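Local coordinates for protein 2-oxo-1,2-dihydroquinoline 8-monooxygenase, oxygenase component (Pseudomonas putida, PDB 1Z02) that serves as the oxygenase component of a 2-oxoquinoline 8-monooxygenase, a trimer that carries a Rieske [2Fe-2S] cluster and a non-haem iron in each subunit, at residues E52-I63 against R434-I442; T204-C213 against Y318-H326. All blocks are in the same frame, centred on the assembly; numbering follows the deposited sequence.

Contact 1: residues E52-I63 against R434-I442; sequences ELEEDQVQGIQI and RPGYKVEQI
E52 and K438 open this contact with a salt bridge, where the C-terminal tail 434-442 lies along strand 58-63, an outermost strand of a three-stranded antiparallel sheet in the Rieske domain. K438 NZ stands 2.8 Å from E52 OE2 on the anti side of the carboxylate. A glutamate suits the place because its two oxygens serve different partners: OE2 the lysine, OE1 the backbone N of F49 and NE2 of H202. After a type II turn at E54-Q57, V58 turns its branches to V69 and R71 of the neighbouring strand.

Q59 bends at chi2 (71°), which folds its amide back so that NE2 donates to G60 O at 3.2 Å and more weakly to V439 O. A water joins its OE1 to E52 O. G60 O also accepts from V439 N at 2.9 Å, nearly straight (171°), and its two donors come from opposite faces of the carbonyl plane. Glycine suits this position because a CB would press on V439 CG2. I61 lies alongside Y437, its CB 3.6 Å from CZ, a branched apolar chain against an aromatic ring. Q62 O meets the edge of that ring, 3.4 Å from Y437 CE1; it is buried, and no polar partner satisfies it. At the strand's end, I63 CD1 comes to 3.9 Å from Y437 OH, the hydroxyl that is hydrogen-bonded to A47 O.

Contact 2: residues T204-C213 against Y318-H326; sequences TGFGNWRIAC and YVPITDDTH
G205 and H326 form a hydrogen-bonded antiparallel pair that joins strands 196-206 and 325-335. G205 N donates to H326 O at 2.6 Å, and H326 N returns a longer bond of 3.2 Å to G205 O. The next pair, F206 with T325, is non-hydrogen-bonded.

The side chain of H326 repays following outward. Its CB rests 3.9 Å from W209 CB, at the start of helix 209-216. With CG set between the backbone N and the carbonyl carbon (chi1 62°), the ring swings back over the partner strand. ND1 donates to G207 O at 2.8 Å, with the oxygen close to the ring plane, and this bond fixes the ring's rotation. CE1 lies 3.6 Å from G205 CA, which makes a CH-pi contact over one ring face; a side chain on G205 would run into NE2. CD2 faces the A212 methyl, and so does NE2 at the tip, 3.3 Å from A212 CB, a group small enough to let the helix come this close. G207, whose backbone angles (146/170) only glycine takes up comfortably, makes the bend into the helix, with N208 at the N-cap position.

One turn on, C213 CA makes a CH-pi contact over the centre of the Y318 ring, 3.5 Å from its centroid, while A212 CB touches CD2 and the ring's OH bonds to E316. An alanine at Y318 is likely to open a gap beneath C213 and leave E316 OE1 without that hydroxyl. W209 meets P320 alongside, CD1 to CB 3.6 Å, and its NE1 bonds to A36 O. Residues 209-213 run antiparallel to residues 318-320. The strands belong to the catalytic domain's antiparallel sheet, consistent with its family's Bet v 1-like (helix-grip) fold; the short helix 209-216 follows edge strand 196-206.

Overall arrangement
Contact 2 is nested in the chain between the two segments of contact 1, and their centres lie 18 Å apart. They touch directly: I63 CG2 packs 3.4 Å from V319 CG1, and Y437 CB lies 3.6 Å from T204 OG1, so the Rieske and catalytic domains meet here directly, with the C-terminal tail packed against both. The metal centres lie beyond them: the side chain of V58 in contact 1 is about 14 Å from a bound [2Fe-2S] cluster, and that of Y318 in contact 2 about 9 Å from the iron held by H221, H225 and D365. Both contacts reach the second subunit; I211 of contact 2 packs on the cluster-binding R87 of that neighbouring chain.

Contact 1: residues E52-I63 against R434-I442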
loop_
_atom_site.group_PDB
_atom_site.type_symbol
_atom_site.label_atom_id
_atom_site.label_comp_id
_atom_site.label_asym_id
_atom_site.label_seq_id
_atom_site.Cartn_x
_atom_site.Cartn_y
_atom_site.Cartn_z
ATOM N N GLU A 52 19.531 15.448 -19.273
ATOM C CA GLU A 52 19.082 14.156 -18.771
ATOM C C GLU A 52 19.051 13.099 -19.870
ATOM O O GLU A 52 18.693 11.949 -19.614
ATOM C CB GLU A 52 17.694 14.284 -18.156
ATOM C CG GLU A 52 17.667 15.015 -16.838
ATOM C CD GLU A 52 16.269 15.109 -16.254
ATOM O OE1 GLU A 52 15.454 15.881 -16.793
ATOM O OE2 GLU A 52 15.983 14.406 -15.258
ATOM N N LEU A 53 19.431 13.486 -21.086
ATOM C CA LEU A 53 19.428 12.571 -22.224
ATOM C C LEU A 53 20.591 12.906 -23.163
ATOM O O LEU A 53 20.476 13.776 -24.021
ATOM C CB LEU A 53 18.095 12.686 -22.975
ATOM C CG LEU A 53 17.227 11.482 -23.387
ATOM C CD1 LEU A 53 17.201 11.309 -24.840
ATOM C CD2 LEU A 53 17.613 10.256 -22.679
ATOM N N GLU A 54 21.718 12.227 -22.976
ATOM C CA GLU A 54 22.893 12.450 -23.815
ATOM C C GLU A 54 22.836 11.503 -25.011
ATOM O O GLU A 54 21.969 10.629 -25.071
ATOM C CB GLU A 54 24.162 12.202 -23.005
ATOM C CG GLU A 54 24.282 13.113 -21.802
ATOM C CD GLU A 54 25.514 12.823 -20.967
ATOM O OE1 GLU A 54 25.712 13.519 -19.949
ATOM O OE2 GLU A 54 26.286 11.904 -21.323
ATOM N N GLU A 55 23.758 11.674 -25.955
ATOM C CA GLU A 55 23.781 10.833 -27.145
ATOM C C GLU A 55 23.768 9.356 -26.775
ATOM O O GLU A 55 24.579 8.906 -25.970
ATOM C CB GLU A 55 25.022 11.133 -27.986
ATOM C CG GLU A 55 25.107 10.329 -29.276
ATOM C CD GLU A 55 24.078 10.746 -30.317
ATOM O OE1 GLU A 55 23.921 10.015 -31.324
ATOM O OE2 GLU A 55 23.435 11.799 -30.145
ATOM N N ASP A 56 22.841 8.609 -27.364
ATOM C CA ASP A 56 22.717 7.174 -27.122
ATOM C C ASP A 56 22.116 6.797 -25.780
ATOM O O ASP A 56 22.051 5.616 -25.437
ATOM C CB ASP A 56 24.075 6.483 -27.281
ATOM C CG ASP A 56 24.295 5.941 -28.684
ATOM O OD1 ASP A 56 25.455 5.593 -29.005
ATOM O OD2 ASP A 56 23.315 5.847 -29.460
ATOM N N GLN A 57 21.671 7.787 -25.017
ATOM C CA GLN A 57 21.062 7.491 -23.732
ATOM C C GLN A 57 19.577 7.198 -23.949
ATOM O O GLN A 57 18.946 7.761 -24.848
ATOM C CB GLN A 57 21.230 8.668 -22.772
ATOM C CG GLN A 57 20.881 8.318 -21.333
ATOM C CD GLN A 57 21.119 9.457 -20.371
ATOM O OE1 GLN A 57 21.779 10.441 -20.706
ATOM N NE2 GLN A 57 20.591 9.325 -19.158
ATOM N N VAL A 58 19.037 6.293 -23.140
ATOM C CA VAL A 58 17.631 5.912 -23.214
ATOM C C VAL A 58 17.038 6.153 -21.840
ATOM O O VAL A 58 17.671 5.857 -20.833
ATOM C CB VAL A 58 17.473 4.421 -23.584
ATOM C CG1 VAL A 58 15.998 4.002 -23.479
ATOM C CG2 VAL A 58 17.982 4.195 -25.004
ATOM N N GLN A 59 15.825 6.689 -21.795
ATOM C CA GLN A 59 15.184 6.978 -20.517
ATOM C C GLN A 59 13.665 6.828 -20.575
ATOM O O GLN A 59 13.018 7.321 -21.501
ATOM C CB GLN A 59 15.526 8.403 -20.077
ATOM C CG GLN A 59 14.902 8.796 -18.746
ATOM C CD GLN A 59 15.546 8.093 -17.572
ATOM O OE1 GLN A 59 16.740 8.252 -17.324
ATOM N NE2 GLN A 59 14.757 7.314 -16.835
ATOM N N GLY A 60 13.102 6.154 -19.579
ATOM C CA GLY A 60 11.663 5.973 -19.536
ATOM C C GLY A 60 11.009 6.887 -18.512
ATOM O O GLY A 60 11.570 7.127 -17.435
ATOM N N ILE A 61 9.832 7.408 -18.854
ATOM C CA ILE A 61 9.052 8.289 -17.982
ATOM C C ILE A 61 7.578 7.907 -18.108
ATOM O O ILE A 61 7.229 6.934 -18.789
ATOM C CB ILE A 61 9.202 9.784 -18.389
ATOM C CG1 ILE A 61 8.716 9.988 -19.825
ATOM C CG2 ILE A 61 10.643 10.213 -18.264
ATOM C CD1 ILE A 61 8.877 11.413 -20.330
ATOM N N GLN A 62 6.714 8.661 -17.443
ATOM C CA GLN A 62 5.278 8.410 -17.520
ATOM C C GLN A 62 4.542 9.737 -17.380
ATOM O O GLN A 62 4.757 10.478 -16.418
ATOM C CB GLN A 62 4.816 7.435 -16.417
ATOM C CG GLN A 62 3.405 6.898 -16.665
ATOM C CD GLN A 62 2.924 5.903 -15.623
ATOM O OE1 GLN A 62 1.954 5.190 -15.853
ATOM N NE2 GLN A 62 3.582 5.861 -14.474
ATOM N N ILE A 63 3.681 10.029 -18.355
ATOM C CA ILE A 63 2.900 11.261 -18.381
ATOM C C ILE A 63 1.455 10.946 -18.767
ATOM O O ILE A 63 1.208 10.222 -19.732
ATOM C CB ILE A 63 3.486 12.280 -19.395
ATOM C CG1 ILE A 63 4.904 12.683 -18.968
ATOM C CG2 ILE A 63 2.581 13.515 -19.465
ATOM C CD1 ILE A 63 5.630 13.541 -19.995
ATOM N N ARG A 434 10.193 5.884 -2.799
ATOM C CA ARG A 434 8.947 6.636 -2.906
ATOM C C ARG A 434 8.387 6.564 -4.322
ATOM O O ARG A 434 9.091 6.174 -5.259
ATOM C CB ARG A 434 9.187 8.112 -2.608
ATOM C CG ARG A 434 9.517 8.481 -1.186
ATOM C CD ARG A 434 9.959 9.927 -1.197
ATOM N NE ARG A 434 9.943 10.543 0.120
ATOM C CZ ARG A 434 10.054 11.853 0.329
ATOM N NH1 ARG A 434 10.027 12.332 1.563
ATOM N NH2 ARG A 434 10.184 12.684 -0.699
ATOM N N PRO A 435 7.105 6.933 -4.495
ATOM C CA PRO A 435 6.523 6.908 -5.837
ATOM C C PRO A 435 7.397 7.849 -6.674
ATOM O O PRO A 435 7.859 8.870 -6.165
ATOM C CB PRO A 435 5.124 7.460 -5.606
ATOM C CG PRO A 435 4.779 6.921 -4.264
ATOM C CD PRO A 435 6.061 7.154 -3.478
ATOM N N GLY A 436 7.634 7.512 -7.939
ATOM C CA GLY A 436 8.498 8.352 -8.747
ATOM C C GLY A 436 8.066 8.711 -10.158
ATOM O O GLY A 436 6.885 8.660 -10.500
ATOM N N TYR A 437 9.047 9.074 -10.984
ATOM C CA TYR A 437 8.792 9.493 -12.358
ATOM C C TYR A 437 9.707 8.803 -13.367
ATOM O O TYR A 437 9.235 8.173 -14.317
ATOM C CB TYR A 437 8.961 11.013 -12.427
ATOM C CG TYR A 437 8.888 11.612 -13.811
ATOM C CD1 TYR A 437 7.725 11.523 -14.575
ATOM C CD2 TYR A 437 9.985 12.284 -14.351
ATOM C CE1 TYR A 437 7.662 12.096 -15.848
ATOM C CE2 TYR A 437 9.928 12.853 -15.605
ATOM C CZ TYR A 437 8.770 12.761 -16.349
ATOM O OH TYR A 437 8.720 13.368 -17.584
ATOM N N LYS A 438 11.019 8.924 -13.160
ATOM C CA LYS A 438 11.992 8.304 -14.055
ATOM C C LYS A 438 12.111 6.807 -13.780
ATOM O O LYS A 438 12.369 6.390 -12.648
ATOM C CB LYS A 438 13.353 8.993 -13.893
ATOM C CG LYS A 438 13.310 10.470 -14.275
ATOM C CD LYS A 438 14.590 11.223 -13.908
ATOM C CE LYS A 438 15.715 10.954 -14.886
ATOM N NZ LYS A 438 16.884 11.843 -14.596
ATOM N N VAL A 439 11.910 5.999 -14.818
ATOM C CA VAL A 439 11.996 4.554 -14.674
ATOM C C VAL A 439 13.408 4.114 -14.306
ATOM O O VAL A 439 14.386 4.516 -14.948
ATOM C CB VAL A 439 11.567 3.840 -15.977
ATOM C CG1 VAL A 439 11.683 2.335 -15.815
ATOM C CG2 VAL A 439 10.142 4.216 -16.323
ATOM N N GLU A 440 13.502 3.291 -13.261
ATOM C CA GLU A 440 14.779 2.780 -12.775
ATOM C C GLU A 440 15.269 1.710 -13.739
ATOM O O GLU A 440 14.499 0.843 -14.163
ATOM C CB GLU A 440 14.607 2.177 -11.379
ATOM C CG GLU A 440 15.868 2.230 -10.527
ATOM C CD GLU A 440 15.706 1.511 -9.205
ATOM O OE1 GLU A 440 16.577 1.670 -8.325
ATOM O OE2 GLU A 440 14.707 0.783 -9.050
ATOM N N GLN A 441 16.555 1.759 -14.075
ATOM C CA GLN A 441 17.102 0.800 -15.018
ATOM C C GLN A 441 17.793 -0.446 -14.476
ATOM O O GLN A 441 18.248 -0.502 -13.334
ATOM C CB GLN A 441 18.011 1.524 -16.009
ATOM C CG GLN A 441 17.254 2.599 -16.774
ATOM C CD GLN A 441 18.059 3.227 -17.886
ATOM O OE1 GLN A 441 17.602 4.168 -18.536
ATOM N NE2 GLN A 441 19.257 2.709 -18.121
ATOM N N ILE A 442 17.808 -1.432 -15.370
ATOM C CA ILE A 442 18.336 -2.793 -15.273
ATOM C C ILE A 442 17.495 -3.750 -14.462
ATOM O O ILE A 442 17.931 -4.893 -14.233
ATOM C CB ILE A 442 19.733 -2.919 -14.685
ATOM C CG1 ILE A 442 19.643 -2.852 -13.200
ATOM C CG2 ILE A 442 20.631 -1.927 -15.199
ATOM C CD1 ILE A 442 20.911 -3.147 -12.567
HETATM O O HOH W 1 18.077 10.479 -17.508
HETATM O O HOH W 2 16.594 6.155 -14.554
HETATM O O HOH W 3 14.707 4.436 -17.784
#

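Contact 2: residues T204-C213 against Y318-H326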
loop_
_atom_site.group_PDB
_atom_site.type_symbol
_atom_site.label_atom_id
_atom_site.label_comp_id
_atom_site.label_asym_id
_atom_site.label_seq_id
_atom_site.Cartn_x
_atom_site.Cartn_y
_atom_site.Cartn_z
ATOM N N THR A 204 9.010 14.930 -8.264
ATOM C CA THR A 204 7.747 14.220 -8.182
ATOM C C THR A 204 6.951 14.749 -6.998
ATOM O O THR A 204 7.465 14.839 -5.874
ATOM C CB THR A 204 7.967 12.707 -8.012
ATOM O OG1 THR A 204 8.794 12.228 -9.078
ATOM C CG2 THR A 204 6.642 11.971 -8.062
ATOM N N GLY A 205 5.703 15.130 -7.271
ATOM C CA GLY A 205 4.813 15.635 -6.241
ATOM C C GLY A 205 3.829 14.546 -5.856
ATOM O O GLY A 205 3.376 13.783 -6.708
ATOM N N PHE A 206 3.495 14.453 -4.577
ATOM C CA PHE A 206 2.576 13.418 -4.130
ATOM C C PHE A 206 1.182 13.973 -3.949
ATOM O O PHE A 206 0.886 14.633 -2.974
ATOM C CB PHE A 206 3.119 12.801 -2.851
ATOM C CG PHE A 206 4.547 12.372 -2.984
ATOM C CD1 PHE A 206 5.579 13.181 -2.518
ATOM C CD2 PHE A 206 4.866 11.216 -3.682
ATOM C CE1 PHE A 206 6.912 12.845 -2.757
ATOM C CE2 PHE A 206 6.189 10.875 -3.924
ATOM C CZ PHE A 206 7.217 11.697 -3.460
ATOM N N GLY A 207 0.350 13.703 -4.947
ATOM C CA GLY A 207 -1.018 14.171 -4.981
ATOM C C GLY A 207 -1.382 14.457 -6.426
ATOM O O GLY A 207 -0.513 14.478 -7.299
ATOM N N ASN A 208 -2.666 14.700 -6.666
ATOM C CA ASN A 208 -3.172 14.980 -8.008
ATOM C C ASN A 208 -2.651 16.301 -8.578
ATOM O O ASN A 208 -2.475 17.272 -7.839
ATOM C CB ASN A 208 -4.699 15.008 -7.982
ATOM C CG ASN A 208 -5.292 15.219 -9.353
ATOM O OD1 ASN A 208 -5.310 14.305 -10.180
ATOM N ND2 ASN A 208 -5.771 16.433 -9.608
ATOM N N TRP A 209 -2.430 16.329 -9.894
ATOM C CA TRP A 209 -1.906 17.508 -10.578
ATOM C C TRP A 209 -2.730 18.799 -10.509
ATOM O O TRP A 209 -2.156 19.885 -10.418
ATOM C CB TRP A 209 -1.628 17.190 -12.055
ATOM C CG TRP A 209 -2.860 17.087 -12.911
ATOM C CD1 TRP A 209 -3.679 16.007 -13.048
ATOM C CD2 TRP A 209 -3.422 18.126 -13.727
ATOM N NE1 TRP A 209 -4.720 16.306 -13.899
ATOM C CE2 TRP A 209 -4.587 17.598 -14.329
ATOM C CE3 TRP A 209 -3.055 19.451 -14.003
ATOM C CZ2 TRP A 209 -5.391 18.354 -15.200
ATOM C CZ3 TRP A 209 -3.856 20.200 -14.866
ATOM C CH2 TRP A 209 -5.012 19.646 -15.452
ATOM N N ARG A 210 -4.054 18.687 -10.572
ATOM C CA ARG A 210 -4.923 19.858 -10.539
ATOM C C ARG A 210 -4.753 20.662 -9.257
ATOM O O ARG A 210 -4.714 21.887 -9.283
ATOM C CB ARG A 210 -6.388 19.427 -10.685
ATOM C CG ARG A 210 -6.713 18.719 -11.985
ATOM C CD ARG A 210 -8.082 18.038 -11.946
ATOM N NE ARG A 210 -8.119 16.914 -11.010
ATOM C CZ ARG A 210 -9.173 16.127 -10.823
ATOM N NH1 ARG A 210 -9.105 15.134 -9.948
ATOM N NH2 ARG A 210 -10.287 16.329 -11.517
ATOM N N ILE A 211 -4.647 19.964 -8.133
ATOM C CA ILE A 211 -4.493 20.622 -6.842
ATOM C C ILE A 211 -3.170 21.382 -6.783
ATOM O O ILE A 211 -3.077 22.439 -6.175
ATOM C CB ILE A 211 -4.539 19.595 -5.699
ATOM C CG1 ILE A 211 -5.889 18.874 -5.712
ATOM C CG2 ILE A 211 -4.313 20.272 -4.362
ATOM C CD1 ILE A 211 -7.129 19.803 -5.700
ATOM N N ALA A 212 -2.141 20.824 -7.409
ATOM C CA ALA A 212 -0.835 21.455 -7.440
ATOM C C ALA A 212 -0.857 22.669 -8.375
ATOM O O ALA A 212 -0.339 23.728 -8.039
ATOM C CB ALA A 212 0.214 20.449 -7.914
ATOM N N CYS A 213 -1.450 22.502 -9.554
ATOM C CA CYS A 213 -1.534 23.573 -10.550
ATOM C C CYS A 213 -2.244 24.818 -10.015
ATOM O O CYS A 213 -1.762 25.939 -10.194
ATOM C CB CYS A 213 -2.265 23.075 -11.810
ATOM S SG CYS A 213 -2.500 24.341 -13.116
ATOM N N TYR A 318 2.873 21.037 -13.983
ATOM C CA TYR A 318 2.408 20.105 -12.960
ATOM C C TYR A 318 1.939 18.927 -13.805
ATOM O O TYR A 318 0.745 18.659 -13.946
ATOM C CB TYR A 318 1.255 20.737 -12.167
ATOM C CG TYR A 318 1.503 22.207 -11.847
ATOM C CD1 TYR A 318 1.215 23.200 -12.776
ATOM C CD2 TYR A 318 2.093 22.596 -10.643
ATOM C CE1 TYR A 318 1.513 24.537 -12.521
ATOM C CE2 TYR A 318 2.391 23.941 -10.375
ATOM C CZ TYR A 318 2.099 24.902 -11.323
ATOM O OH TYR A 318 2.399 26.225 -11.087
ATOM N N VAL A 319 2.919 18.250 -14.395
ATOM C CA VAL A 319 2.670 17.136 -15.297
ATOM C C VAL A 319 2.106 15.898 -14.627
ATOM O O VAL A 319 2.742 15.297 -13.765
ATOM C CB VAL A 319 3.953 16.750 -16.053
ATOM C CG1 VAL A 319 3.620 15.717 -17.135
ATOM C CG2 VAL A 319 4.603 18.018 -16.663
ATOM N N PRO A 320 0.893 15.498 -15.019
ATOM C CA PRO A 320 0.308 14.306 -14.403
ATOM C C PRO A 320 1.096 13.056 -14.754
ATOM O O PRO A 320 1.531 12.883 -15.899
ATOM C CB PRO A 320 -1.122 14.288 -14.951
ATOM C CG PRO A 320 -1.031 15.031 -16.227
ATOM C CD PRO A 320 -0.040 16.132 -15.966
ATOM N N ILE A 321 1.318 12.210 -13.750
ATOM C CA ILE A 321 2.041 10.961 -13.940
ATOM C C ILE A 321 0.975 9.870 -13.901
ATOM O O ILE A 321 0.838 9.078 -14.840
ATOM C CB ILE A 321 3.070 10.740 -12.819
ATOM C CG1 ILE A 321 4.146 11.825 -12.893
ATOM C CG2 ILE A 321 3.696 9.353 -12.957
ATOM C CD1 ILE A 321 5.127 11.797 -11.760
ATOM N N THR A 322 0.240 9.838 -12.791
ATOM C CA THR A 322 -0.881 8.925 -12.612
ATOM C C THR A 322 -1.961 9.889 -12.135
ATOM O O THR A 322 -1.820 11.107 -12.297
ATOM C CB THR A 322 -0.630 7.830 -11.533
ATOM O OG1 THR A 322 -0.386 8.443 -10.262
ATOM C CG2 THR A 322 0.543 6.946 -11.926
ATOM N N ASP A 323 -3.040 9.381 -11.565
ATOM C CA ASP A 323 -4.080 10.277 -11.091
ATOM C C ASP A 323 -3.798 10.799 -9.687
ATOM O O ASP A 323 -4.560 11.607 -9.167
ATOM C CB ASP A 323 -5.439 9.582 -11.141
ATOM C CG ASP A 323 -5.505 8.364 -10.241
ATOM O OD1 ASP A 323 -4.460 7.735 -9.986
ATOM O OD2 ASP A 323 -6.617 8.032 -9.803
ATOM N N ASP A 324 -2.722 10.338 -9.052
ATOM C CA ASP A 324 -2.409 10.849 -7.726
ATOM C C ASP A 324 -0.942 11.230 -7.533
ATOM O O ASP A 324 -0.477 11.361 -6.408
ATOM C CB ASP A 324 -2.883 9.887 -6.624
ATOM C CG ASP A 324 -2.019 8.657 -6.491
ATOM O OD1 ASP A 324 -2.281 7.870 -5.553
ATOM O OD2 ASP A 324 -1.089 8.473 -7.302
ATOM N N THR A 325 -0.217 11.391 -8.641
ATOM C CA THR A 325 1.182 11.834 -8.617
ATOM C C THR A 325 1.394 12.700 -9.845
ATOM O O THR A 325 0.724 12.517 -10.865
ATOM C CB THR A 325 2.218 10.669 -8.639
ATOM O OG1 THR A 325 2.036 9.861 -9.806
ATOM C CG2 THR A 325 2.082 9.809 -7.396
ATOM N N HIS A 326 2.303 13.661 -9.737
ATOM C CA HIS A 326 2.618 14.572 -10.831
ATOM C C HIS A 326 4.078 14.973 -10.727
ATOM O O HIS A 326 4.707 14.801 -9.679
ATOM C CB HIS A 326 1.756 15.836 -10.765
ATOM C CG HIS A 326 1.964 16.650 -9.524
ATOM N ND1 HIS A 326 1.449 16.283 -8.299
ATOM C CD2 HIS A 326 2.654 17.796 -9.312
ATOM C CE1 HIS A 326 1.814 17.165 -7.386
ATOM N NE2 HIS A 326 2.548 18.095 -7.974
HETATM O O HOH W 4 -1.855 13.698 -11.171
HETATM O O HOH W 5 -7.332 12.960 -8.361
#